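Local structure of N-acetylmuramoyl-L-alanine amidase (Mycolicibacterium smegmatis, 7AGM) at residues V120-P125 with P134-A139; L98-I103 with A174-V179. The protein probably hydrolyses the amide bond between N-acetylmuramic acid and L-alanine in cell-wall peptidoglycan, as a zinc-dependent amidase. All blocks are in the same frame, centred on the assembly; numbering follows the deposited sequence.

Interaction 1: V120-P125 with P134-A139; sequences VLYSSP and PSVQFA
The ring of Tyr122 lies against the side of helix 134-148. Two methyls of that helix come from the same side of the ring plane, Ala139 CB toward CD1 and Val136 CG2 toward CD2 and CE2. The CB of Ala139 comes nearest CD1, 3.6 Å away, and is 4.0 Å from CG. Toward CD2 and CE2 a single methyl of Val136 does the touching. Its CG2 is 4.0 Å from Tyr122 CE2 and equally near CD2. The two methyls are one helical turn apart, and the ring spans the step between them. Both approach the ring obliquely, and the side chains of Tyr122 and Val136 cross at a slant. The torsions of Tyr122 explain this placement. Its CG sits between the backbone N and the carbonyl carbon (chi1 60°), which turns the ring so that its long axis runs across the helix and its CD1-to-CD2 width along it, and leaves OH beyond the methyls.

Val120, two residues earlier on the same side of the strand, makes the second touch. Its CG1, anti to the backbone N at chi1 -180°, reaches Ala139 CB at 4.0 Å. Ala139 therefore meets both strand residues through one methyl. The contact is apolar throughout.

Strand and helix run almost exactly antiparallel, 174° between their directions, with their axes 8.5 Å apart. This is helix-on-sheet packing, with the strand and the helix close in sequence. Strand 119-123 lies between strands 178-185 and 162-165 in the mixed sheet. Val120 and Ala139 also touch Val179 of the former, and Tyr122 touches Pro164 of the latter.

Interaction 2: L98-I103 with A174-V179; sequences LRPHAI and AQFPSV
Two parallel neighbours of the central mixed sheet, strands 102-109 and 178-185, begin side by side here, and the loops leading into them pack together. Ile103 and Ser178 form the parallel bridge. Ile103 N donates to Pro177 O at 2.8 Å, with a bent N-H...O angle of 132°. One step on, Val179 N donates to Ile103 O at 3.1 Å, and this bond is straighter (162°). Ile103 thus uses both its N-H and its carbonyl on the two residues flanking Ser178. The CA of Ser178 adds a CA-H...O contact to Ile103 O. The side chains of the bridged pair lie on one face of the sheet, where Ile103 CG2 meets Ser178 OG at 3.5 Å. Ile103 CD1 reaches Phe176 CB at 4.1 Å and also touches Ala174 CB.

Ahead of the strands, the ring of Phe176 does most of the packing. One face is met by Arg99 and Pro100. Arg99 CA sits over its centre, 3.6 Å from the centroid, as a CH-pi contact. Pro100 CD makes a second, off-centre CH-pi contact, with the proline crossing the phenylalanine at about a right angle. In one of two Arg99 conformers, a bend at chi3 (67°) brings the guanidinium to the ring edge, nearly perpendicular to the ring, with Phe176 CZ over one guanidinium face. Pro177 CG rests 3.5 Å from His101 O.

The chemistry changes along the contact. Directional backbone bonds set the strand register at Ile103, whereas the loops are held by C-H groups against an aromatic face and a carbonyl. Arg99 CA and Pro100 CD lie over the ring face and, in that conformer, the guanidinium lies at its edge, so the contact is CH-pi rather than a cation-pi stack.

From the N terminus, the chain first passes 98-103 into strand 102-109, then runs through 120-125 on strand 119-123. A short connection with a small helix leads to 134-139, so interaction 1 closes a tight strand-to-helix loop. The chain continues through strand 162-165 and returns at 174-179, where interaction 2 closes a much longer loop. The short loop lies wholly within the long one, and the two do not cross. Interaction 2 joins two parallel strands; interaction 1 lays a helix on their sheet. They meet where Ser135 OG hydrogen-bonds Ser178 N, tying the start of helix 134-148 to the start of strand 178-185.

Interaction 1: V120-P125 with P134-A139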
ATOM      1  N   VAL A 120      -1.232   8.870   0.430  1.00 13.20           N
ATOM      2  CA  VAL A 120      -1.630   7.910  -0.595  1.00 13.16           C
ATOM      3  C   VAL A 120      -0.896   8.274  -1.873  1.00 13.13           C
ATOM      4  O   VAL A 120      -1.077   9.376  -2.410  1.00 14.00           O
ATOM      5  CB  VAL A 120      -3.150   7.887  -0.819  1.00 13.85           C
ATOM      6  CG1 VAL A 120      -3.516   6.859  -1.904  1.00 14.39           C
ATOM      7  CG2 VAL A 120      -3.884   7.577   0.487  1.00 14.32           C
ATOM      8  N   LEU A 121      -0.065   7.352  -2.353  1.00 13.37           N
ATOM      9  CA  LEU A 121       0.744   7.553  -3.547  1.00 13.34           C
ATOM     10  C   LEU A 121       0.047   6.962  -4.763  1.00 13.04           C
ATOM     11  O   LEU A 121      -0.584   5.902  -4.687  1.00 13.25           O
ATOM     12  CB  LEU A 121       2.112   6.884  -3.405  1.00 14.13           C
ATOM     13  CG  LEU A 121       3.134   7.439  -2.404  1.00 15.25           C
ATOM     14  CD1 LEU A 121       2.676   7.344  -0.941  1.00 16.49           C
ATOM     15  CD2 LEU A 121       4.463   6.723  -2.603  1.00 16.63           C
ATOM     16  N   TYR A 122       0.189   7.641  -5.898  1.00 12.58           N
ATOM     17  CA  TYR A 122      -0.329   7.120  -7.153  1.00 13.36           C
ATOM     18  C   TYR A 122       0.600   7.540  -8.283  1.00 13.38           C
ATOM     19  O   TYR A 122       1.276   8.570  -8.203  1.00 13.78           O
ATOM     20  CB  TYR A 122      -1.773   7.572  -7.404  1.00 15.13           C
ATOM     21  CG  TYR A 122      -1.964   9.071  -7.476  1.00 16.44           C
ATOM     22  CD1 TYR A 122      -2.091   9.837  -6.321  1.00 18.21           C
ATOM     23  CD2 TYR A 122      -2.030   9.727  -8.711  1.00 17.55           C
ATOM     24  CE1 TYR A 122      -2.272  11.216  -6.396  1.00 20.44           C
ATOM     25  CE2 TYR A 122      -2.216  11.088  -8.795  1.00 20.16           C
ATOM     26  CZ  TYR A 122      -2.334  11.834  -7.641  1.00 21.54           C
ATOM     27  OH  TYR A 122      -2.514  13.195  -7.771  1.00 23.61           O
ATOM     28  N   SER A 123       0.626   6.730  -9.337  1.00 13.65           N
ATOM     29  CA  SER A 123       1.531   6.973 -10.452  1.00 14.15           C
ATOM     30  C   SER A 123       1.185   8.268 -11.171  1.00 14.90           C
ATOM     31  O   SER A 123       0.050   8.472 -11.611  1.00 15.60           O
ATOM     32  CB  SER A 123       1.465   5.815 -11.446  1.00 14.62           C
ATOM     33  OG  SER A 123       2.389   6.041 -12.502  1.00 15.00           O
ATOM     34  N   SER A 124       2.180   9.127 -11.304  1.00 15.05           N
ATOM     35  CA  SER A 124       2.026  10.380 -12.030  1.00 16.41           C
ATOM     36  C   SER A 124       3.398  10.841 -12.500  1.00 16.63           C
ATOM     37  O   SER A 124       4.354  10.817 -11.720  1.00 17.34           O
ATOM     38  CB  SER A 124       1.384  11.436 -11.133  1.00 18.72           C
ATOM     39  OG  SER A 124       1.202  12.652 -11.841  1.00 20.97           O
ATOM     40  N   PRO A 125       3.550  11.258 -13.771  1.00 16.78           N
ATOM     41  CA  PRO A 125       2.539  11.271 -14.833  1.00 17.06           C
ATOM     42  C   PRO A 125       2.084   9.865 -15.207  1.00 15.95           C
ATOM     43  O   PRO A 125       2.858   8.910 -15.110  1.00 15.30           O
ATOM     44  CB  PRO A 125       3.286  11.896 -16.025  1.00 18.40           C
ATOM     45  CG  PRO A 125       4.431  12.618 -15.436  1.00 19.37           C
ATOM     46  CD  PRO A 125       4.825  11.841 -14.224  1.00 17.44           C
ATOM     47  N   PRO A 134      -8.948   5.853 -13.364  1.00 16.04           N
ATOM     48  CA  PRO A 134      -9.409   5.116 -12.171  1.00 15.39           C
ATOM     49  C   PRO A 134      -8.453   5.156 -10.986  1.00 13.98           C
ATOM     50  O   PRO A 134      -8.914   5.261  -9.844  1.00 14.71           O
ATOM     51  CB  PRO A 134      -9.635   3.693 -12.698  1.00 17.46           C
ATOM     52  CG  PRO A 134      -9.928   3.888 -14.168  1.00 19.07           C
ATOM     53  CD  PRO A 134      -9.078   5.058 -14.600  1.00 17.73           C
ATOM     54  N   SER A 135      -7.140   5.089 -11.212  1.00 13.74           N
ATOM     55  CA  SER A 135      -6.223   5.109 -10.069  1.00 13.24           C
ATOM     56  C   SER A 135      -6.225   6.457  -9.356  1.00 13.41           C
ATOM     57  O   SER A 135      -6.045   6.502  -8.131  1.00 14.18           O
ATOM     58  CB  SER A 135      -4.802   4.741 -10.492  1.00 13.79           C
ATOM     59  OG  SER A 135      -4.731   3.368 -10.810  1.00 14.07           O
ATOM     60  N   VAL A 136      -6.409   7.554 -10.098  1.00 13.92           N
ATOM     61  CA  VAL A 136      -6.539   8.865  -9.464  1.00 15.22           C
ATOM     62  C   VAL A 136      -7.811   8.924  -8.627  1.00 15.56           C
ATOM     63  O   VAL A 136      -7.799   9.410  -7.491  1.00 16.38           O
ATOM     64  CB  VAL A 136      -6.476   9.986 -10.522  1.00 16.96           C
ATOM     65  CG1 VAL A 136      -6.723  11.361  -9.884  1.00 19.09           C
ATOM     66  CG2 VAL A 136      -5.121   9.964 -11.242  1.00 17.52           C
ATOM     67  N   GLN A 137      -8.925   8.415  -9.168  1.00 14.53           N
ATOM     68  CA  GLN A 137     -10.153   8.350  -8.387  0.67 14.79           C
ATOM     69  C   GLN A 137      -9.974   7.472  -7.153  1.00 14.07           C
ATOM     70  O   GLN A 137     -10.445   7.816  -6.058  1.00 15.25           O
ATOM     71  CB  GLN A 137     -11.296   7.836  -9.263  0.67 18.32           C
ATOM     72  CG  GLN A 137     -11.621   8.777 -10.425  0.67 35.80           C
ATOM     73  CD  GLN A 137     -12.491   8.132 -11.488  0.67 64.09           C
ATOM     74  OE1 GLN A 137     -12.894   6.976 -11.361  0.67 57.21           O
ATOM     75  NE2 GLN A 137     -12.779   8.879 -12.546  0.67 57.44           N
ATOM     76  N   PHE A 138      -9.304   6.328  -7.311  1.00 13.28           N
ATOM     77  CA  PHE A 138      -9.042   5.441  -6.180  1.00 13.02           C
ATOM     78  C   PHE A 138      -8.231   6.165  -5.110  1.00 13.07           C
ATOM     79  O   PHE A 138      -8.556   6.092  -3.917  1.00 13.35           O
ATOM     80  CB  PHE A 138      -8.278   4.225  -6.709  1.00 11.97           C
ATOM     81  CG  PHE A 138      -8.187   3.051  -5.750  1.00 11.93           C
ATOM     82  CD1 PHE A 138      -8.891   3.012  -4.541  1.00 11.65           C
ATOM     83  CD2 PHE A 138      -7.374   1.972  -6.078  1.00 12.53           C
ATOM     84  CE1 PHE A 138      -8.783   1.900  -3.682  1.00 12.44           C
ATOM     85  CE2 PHE A 138      -7.251   0.871  -5.222  1.00 12.31           C
ATOM     86  CZ  PHE A 138      -7.967   0.840  -4.026  1.00 13.63           C
ATOM     87  N   ALA A 139      -7.188   6.898  -5.521  1.00 13.36           N
ATOM     88  CA  ALA A 139      -6.378   7.626  -4.549  1.00 13.57           C
ATOM     89  C   ALA A 139      -7.236   8.591  -3.739  1.00 13.74           C
ATOM     90  O   ALA A 139      -7.094   8.681  -2.515  1.00 13.60           O
ATOM     91  CB  ALA A 139      -5.230   8.356  -5.245  1.00 14.35           C
TER

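Interaction 2: L98-I103 with A174-V179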
ATOM      1  N   LEU A  98      -3.272 -10.984 -12.464  1.00 16.01           N
ATOM      2  CA  LEU A  98      -4.586 -11.224 -11.906  1.00 16.48           C
ATOM      3  C   LEU A  98      -5.659 -10.339 -12.528  1.00 15.97           C
ATOM      4  O   LEU A  98      -6.847 -10.592 -12.301  1.00 16.80           O
ATOM      5  CB  LEU A  98      -4.522 -11.023 -10.389  1.00 18.06           C
ATOM      6  CG  LEU A  98      -5.697 -11.449  -9.532  1.00 20.65           C
ATOM      7  CD1 LEU A  98      -6.043 -12.921  -9.770  1.00 20.83           C
ATOM      8  CD2 LEU A  98      -5.353 -11.210  -8.066  1.00 21.78           C
ATOM      9  N   ARG A  99      -5.272  -9.336 -13.321  1.00 14.85           N
ATOM     10  CA  ARG A  99      -6.182  -8.361 -13.917  0.53 15.17           C
ATOM     11  C   ARG A  99      -7.214  -7.906 -12.875  1.00 15.01           C
ATOM     12  O   ARG A  99      -8.423  -8.017 -13.103  1.00 15.40           O
ATOM     13  CB  ARG A  99      -6.863  -8.917 -15.164  0.53 15.61           C
ATOM     14  CG  ARG A  99      -5.918  -9.654 -16.115  0.53 15.89           C
ATOM     15  CD  ARG A  99      -6.624 -10.061 -17.396  0.53 16.74           C
ATOM     16  NE  ARG A  99      -6.976  -8.866 -18.149  0.53 17.15           N
ATOM     17  CZ  ARG A  99      -6.230  -8.332 -19.112  0.53 17.96           C
ATOM     18  NH1 ARG A  99      -5.093  -8.906 -19.483  0.53 18.32           N
ATOM     19  NH2 ARG A  99      -6.629  -7.223 -19.712  0.53 18.75           N
ATOM     20  N   PRO A 100      -6.768  -7.408 -11.729  1.00 14.33           N
ATOM     21  CA  PRO A 100      -7.690  -7.128 -10.627  1.00 14.08           C
ATOM     22  C   PRO A 100      -8.473  -5.845 -10.854  1.00 13.92           C
ATOM     23  O   PRO A 100      -8.150  -5.015 -11.710  1.00 15.20           O
ATOM     24  CB  PRO A 100      -6.743  -6.959  -9.434  1.00 14.78           C
ATOM     25  CG  PRO A 100      -5.510  -6.398 -10.040  1.00 15.45           C
ATOM     26  CD  PRO A 100      -5.386  -7.012 -11.404  1.00 14.51           C
ATOM     27  N   HIS A 101      -9.516  -5.686 -10.036  1.00 13.01           N
ATOM     28  CA  HIS A 101     -10.255  -4.432 -10.006  1.00 13.70           C
ATOM     29  C   HIS A 101      -9.571  -3.365  -9.162  1.00 14.05           C
ATOM     30  O   HIS A 101      -9.823  -2.172  -9.368  1.00 15.11           O
ATOM     31  CB  HIS A 101     -11.675  -4.682  -9.506  1.00 14.48           C
ATOM     32  CG  HIS A 101     -12.432  -5.635 -10.365  1.00 15.14           C
ATOM     33  ND1 HIS A 101     -12.530  -6.979 -10.081  1.00 15.68           N
ATOM     34  CD2 HIS A 101     -13.067  -5.448 -11.546  1.00 16.97           C
ATOM     35  CE1 HIS A 101     -13.229  -7.574 -11.033  1.00 16.54           C
ATOM     36  NE2 HIS A 101     -13.568  -6.667 -11.932  1.00 17.75           N
ATOM     37  N   ALA A 102      -8.739  -3.762  -8.203  1.00 13.56           N
ATOM     38  CA  ALA A 102      -8.021  -2.807  -7.376  1.00 13.29           C
ATOM     39  C   ALA A 102      -6.759  -3.467  -6.853  1.00 12.44           C
ATOM     40  O   ALA A 102      -6.757  -4.663  -6.548  1.00 12.48           O
ATOM     41  CB  ALA A 102      -8.869  -2.335  -6.186  1.00 13.85           C
ATOM     42  N   ILE A 103      -5.697  -2.675  -6.749  1.00 12.39           N
ATOM     43  CA  ILE A 103      -4.428  -3.087  -6.162  1.00 11.80           C
ATOM     44  C   ILE A 103      -4.100  -2.113  -5.044  1.00 11.53           C
ATOM     45  O   ILE A 103      -4.147  -0.896  -5.248  1.00 12.60           O
ATOM     46  CB  ILE A 103      -3.308  -3.075  -7.216  1.00 12.49           C
ATOM     47  CG1 ILE A 103      -3.670  -3.986  -8.396  1.00 13.00           C
ATOM     48  CG2 ILE A 103      -1.969  -3.420  -6.579  1.00 13.72           C
ATOM     49  CD1 ILE A 103      -2.848  -3.686  -9.684  1.00 13.79           C
ATOM     50  N   ALA A 174       1.881  -0.923 -12.896  1.00 12.81           N
ATOM     51  CA  ALA A 174       0.518  -1.437 -12.811  1.00 12.43           C
ATOM     52  C   ALA A 174      -0.291  -1.054 -14.039  1.00 13.43           C
ATOM     53  O   ALA A 174      -0.222   0.080 -14.524  1.00 14.72           O
ATOM     54  CB  ALA A 174      -0.177  -0.892 -11.561  1.00 14.32           C
ATOM     55  N   GLN A 175      -1.095  -2.004 -14.514  1.00 14.12           N
ATOM     56  CA  GLN A 175      -1.985  -1.811 -15.653  1.00 15.44           C
ATOM     57  C   GLN A 175      -3.452  -1.850 -15.245  1.00 14.99           C
ATOM     58  O   GLN A 175      -4.331  -1.863 -16.117  1.00 15.84           O
ATOM     59  CB  GLN A 175      -1.675  -2.843 -16.741  1.00 18.10           C
ATOM     60  CG  GLN A 175      -0.218  -2.799 -17.211  1.00 24.48           C
ATOM     61  CD  GLN A 175       0.109  -3.895 -18.201  1.00 34.96           C
ATOM     62  OE1 GLN A 175      -0.780  -4.599 -18.678  1.00 42.01           O
ATOM     63  NE2 GLN A 175       1.389  -4.049 -18.515  1.00 39.30           N
ATOM     64  N   PHE A 176      -3.725  -1.849 -13.943  1.00 13.72           N
ATOM     65  CA  PHE A 176      -5.044  -1.901 -13.332  1.00 13.06           C
ATOM     66  C   PHE A 176      -5.019  -0.928 -12.168  1.00 12.35           C
ATOM     67  O   PHE A 176      -3.943  -0.488 -11.759  1.00 13.33           O
ATOM     68  CB  PHE A 176      -5.336  -3.344 -12.881  1.00 13.12           C
ATOM     69  CG  PHE A 176      -5.290  -4.301 -14.027  1.00 13.81           C
ATOM     70  CD1 PHE A 176      -4.098  -4.905 -14.405  1.00 14.60           C
ATOM     71  CD2 PHE A 176      -6.415  -4.504 -14.803  1.00 14.71           C
ATOM     72  CE1 PHE A 176      -4.045  -5.720 -15.525  1.00 14.80           C
ATOM     73  CE2 PHE A 176      -6.367  -5.322 -15.925  1.00 15.57           C
ATOM     74  CZ  PHE A 176      -5.186  -5.931 -16.281  1.00 15.58           C
ATOM     75  N   PRO A 177      -6.178  -0.530 -11.646  1.00 13.12           N
ATOM     76  CA  PRO A 177      -6.199   0.549 -10.646  1.00 13.72           C
ATOM     77  C   PRO A 177      -5.348   0.187  -9.435  1.00 12.11           C
ATOM     78  O   PRO A 177      -5.441  -0.924  -8.903  1.00 13.10           O
ATOM     79  CB  PRO A 177      -7.682   0.661 -10.277  1.00 14.21           C
ATOM     80  CG  PRO A 177      -8.387   0.190 -11.500  1.00 14.33           C
ATOM     81  CD  PRO A 177      -7.538  -0.927 -12.043  1.00 13.48           C
ATOM     82  N   SER A 178      -4.506   1.136  -8.998  1.00 11.74           N
ATOM     83  CA  SER A 178      -3.477   0.813  -8.013  1.00 12.06           C
ATOM     84  C   SER A 178      -3.079   2.049  -7.223  1.00 11.91           C
ATOM     85  O   SER A 178      -2.860   3.119  -7.806  1.00 12.89           O
ATOM     86  CB  SER A 178      -2.252   0.217  -8.716  1.00 13.00           C
ATOM     87  OG  SER A 178      -1.270  -0.209  -7.788  1.00 14.37           O
ATOM     88  N   VAL A 179      -3.013   1.902  -5.896  1.00 11.37           N
ATOM     89  CA  VAL A 179      -2.539   2.963  -5.013  1.00 12.01           C
ATOM     90  C   VAL A 179      -1.628   2.333  -3.973  1.00 11.96           C
ATOM     91  O   VAL A 179      -1.669   1.123  -3.727  1.00 12.05           O
ATOM     92  CB  VAL A 179      -3.682   3.749  -4.319  1.00 12.55           C
ATOM     93  CG1 VAL A 179      -4.592   4.442  -5.364  1.00 12.96           C
ATOM     94  CG2 VAL A 179      -4.470   2.843  -3.371  1.00 13.17           C
TER